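Local coordinates for DNA repair protein RAD14 (Saccharomyces cerevisiae, PDB 5A39), which binds damaged, kinked DNA during nucleotide excision repair and is required for the incision step, here as its zinc-containing DNA-binding domain, at residues 60-65 with 84-89. Sequence-based numbering, arbitrary orientation.
Sequences DLFHRL and CEVEAF
Glu85 of helix 83-94 grips the backbone and the imidazole of His63 with one carboxylate, tying the helix to the loop that leads into strand 65-67. Its chain runs straight out beyond CG (chi2 -174°), which carries the carboxylate from the helix to the loop backbone. OE1 accepts the His63 N-H at 3.0 Å on its syn side, though the donor stands 20° out of the carboxylate plane. OE2 turns its syn lone pair to ND1 of His63, 2.8 Å away, so ND1 is the protonated donor.

Phe62 fills the apolar half. Its CB lies 4.0 Å from OE1 of Glu85, and CD1 passes only loosely by the same oxygen. CE1 then reaches CA of Val86 and, at 3.8 Å, CB of Phe89, with the backbone O of Glu85 at the ring edge. CZ ends 3.6 Å from CD2 of Phe89, in an offset edge-to-face pair with planes at 88°. CD2 of Leu61 lies over a face of the Phe89 ring in a CH-pi contact, 4.1 Å from the centroid. Leu51 and Leu56 also touch Phe62.

A glutamine in place of Glu85 would probably cost His63 one of its two acceptors, since the amide nitrogen cannot receive an N-H. Carrying a proton on NE2 as well would make His63 a cation beside the carboxylate, so Glu85 probably favours that form and raises the imidazole's pKa.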
loop_
_atom_site.group_PDB
_atom_site.type_symbol
_atom_site.label_atom_id
_atom_site.label_comp_id
_atom_site.label_asym_id
_atom_site.label_seq_id
_atom_site.Cartn_x
_atom_site.Cartn_y
_atom_site.Cartn_z
ATOM N N ASP B 60 -4.005 -11.857 13.271
ATOM C CA ASP B 60 -5.160 -12.481 13.914
ATOM C C ASP B 60 -5.772 -13.548 13.051
ATOM O O ASP B 60 -6.579 -14.314 13.516
ATOM C CB ASP B 60 -6.235 -11.451 14.229
ATOM C CG ASP B 60 -5.755 -10.378 15.192
ATOM O OD1 ASP B 60 -4.989 -10.681 16.154
ATOM O OD2 ASP B 60 -6.159 -9.216 14.980
ATOM N N LEU B 61 -5.411 -13.590 11.788
ATOM C CA LEU B 61 -5.997 -14.540 10.879
ATOM C C LEU B 61 -5.120 -15.737 10.553
ATOM O O LEU B 61 -5.633 -16.799 10.319
ATOM C CB LEU B 61 -6.243 -13.828 9.594
ATOM C CG LEU B 61 -7.319 -14.421 8.730
ATOM C CD1 LEU B 61 -8.650 -14.401 9.474
ATOM C CD2 LEU B 61 -7.387 -13.622 7.419
ATOM N N PHE B 62 -3.810 -15.567 10.478
ATOM C CA PHE B 62 -2.913 -16.674 10.270
ATOM C C PHE B 62 -1.758 -16.592 11.215
ATOM O O PHE B 62 -1.302 -15.507 11.468
ATOM C CB PHE B 62 -2.323 -16.570 8.890
ATOM C CG PHE B 62 -3.320 -16.660 7.816
ATOM C CD1 PHE B 62 -3.841 -17.862 7.463
ATOM C CD2 PHE B 62 -3.713 -15.541 7.136
ATOM C CE1 PHE B 62 -4.780 -17.954 6.452
ATOM C CE2 PHE B 62 -4.636 -15.615 6.101
ATOM C CZ PHE B 62 -5.183 -16.825 5.767
ATOM N N HIS B 63 -1.265 -17.719 11.725
ATOM C CA HIS B 63 0.089 -17.755 12.327
ATOM C C HIS B 63 1.104 -17.770 11.210
ATOM O O HIS B 63 0.788 -18.211 10.099
ATOM C CB HIS B 63 0.336 -18.983 13.208
ATOM C CG HIS B 63 -0.554 -19.057 14.398
ATOM N ND1 HIS B 63 -1.820 -19.601 14.342
ATOM C CD2 HIS B 63 -0.357 -18.687 15.686
ATOM C CE1 HIS B 63 -2.372 -19.551 15.546
ATOM N NE2 HIS B 63 -1.507 -18.997 16.381
ATOM N N ARG B 64 2.313 -17.327 11.492
ATOM C CA ARG B 64 3.345 -17.383 10.514
ATOM C C ARG B 64 4.705 -17.513 11.142
ATOM O O ARG B 64 4.898 -17.120 12.309
ATOM C CB ARG B 64 3.301 -16.129 9.665
ATOM C CG ARG B 64 3.573 -14.837 10.421
ATOM C CD ARG B 64 3.189 -13.491 9.733
ATOM N NE ARG B 64 1.861 -13.430 9.086
ATOM C CZ ARG B 64 0.695 -13.571 9.724
ATOM N NH1 ARG B 64 0.682 -13.765 11.039
ATOM N NH2 ARG B 64 -0.461 -13.539 9.067
ATOM N N LEU B 65 5.651 -18.050 10.366
ATOM C CA LEU B 65 7.048 -18.230 10.765
ATOM C C LEU B 65 7.917 -17.382 9.874
ATOM O O LEU B 65 7.861 -17.557 8.664
ATOM C CB LEU B 65 7.462 -19.677 10.536
ATOM C CG LEU B 65 8.568 -20.375 11.357
ATOM C CD1 LEU B 65 9.495 -21.204 10.471
ATOM C CD2 LEU B 65 9.372 -19.411 12.195
ATOM N N CYS B 84 -2.798 -26.110 6.330
ATOM C CA CYS B 84 -4.161 -26.294 6.743
ATOM C C CYS B 84 -4.793 -24.996 7.071
ATOM O O CYS B 84 -5.923 -24.801 6.695
ATOM C CB CYS B 84 -4.280 -27.222 7.921
ATOM S SG CYS B 84 -3.148 -26.953 9.301
ATOM N N GLU B 85 -4.078 -24.081 7.727
ATOM C CA GLU B 85 -4.654 -22.748 8.030
ATOM C C GLU B 85 -5.060 -21.988 6.779
ATOM O O GLU B 85 -6.204 -21.530 6.637
ATOM C CB GLU B 85 -3.696 -21.874 8.821
ATOM C CG GLU B 85 -3.572 -22.212 10.308
ATOM C CD GLU B 85 -2.701 -21.172 11.056
ATOM O OE1 GLU B 85 -2.098 -20.253 10.391
ATOM O OE2 GLU B 85 -2.604 -21.300 12.319
ATOM N N VAL B 86 -4.088 -21.868 5.889
ATOM C CA VAL B 86 -4.283 -21.295 4.554
ATOM C C VAL B 86 -5.428 -21.910 3.755
ATOM O O VAL B 86 -6.290 -21.237 3.290
ATOM C CB VAL B 86 -2.989 -21.455 3.718
ATOM C CG1 VAL B 86 -3.256 -21.217 2.243
ATOM C CG2 VAL B 86 -1.938 -20.474 4.186
ATOM N N GLU B 87 -5.397 -23.198 3.582
ATOM C CA GLU B 87 -6.369 -23.902 2.782
ATOM C C GLU B 87 -7.773 -23.806 3.412
ATOM O O GLU B 87 -8.771 -23.765 2.704
ATOM C CB GLU B 87 -5.869 -25.335 2.641
ATOM C CG GLU B 87 -6.695 -26.291 1.825
ATOM C CD GLU B 87 -5.886 -27.541 1.408
ATOM O OE1 GLU B 87 -4.918 -27.383 0.565
ATOM O OE2 GLU B 87 -6.223 -28.681 1.905
ATOM N N ALA B 88 -7.857 -23.685 4.735
ATOM C CA ALA B 88 -9.157 -23.441 5.371
ATOM C C ALA B 88 -9.708 -22.103 4.931
ATOM O O ALA B 88 -10.865 -22.003 4.519
ATOM C CB ALA B 88 -9.059 -23.471 6.878
ATOM N N PHE B 89 -8.876 -21.064 5.022
ATOM C CA PHE B 89 -9.296 -19.725 4.667
ATOM C C PHE B 89 -9.645 -19.625 3.198
ATOM O O PHE B 89 -10.668 -19.039 2.824
ATOM C CB PHE B 89 -8.215 -18.729 4.999
ATOM C CG PHE B 89 -8.655 -17.318 4.785
ATOM C CD1 PHE B 89 -9.671 -16.778 5.564
ATOM C CD2 PHE B 89 -8.120 -16.533 3.762
ATOM C CE1 PHE B 89 -10.118 -15.491 5.354
ATOM C CE2 PHE B 89 -8.572 -15.247 3.558
ATOM C CZ PHE B 89 -9.569 -14.740 4.345
#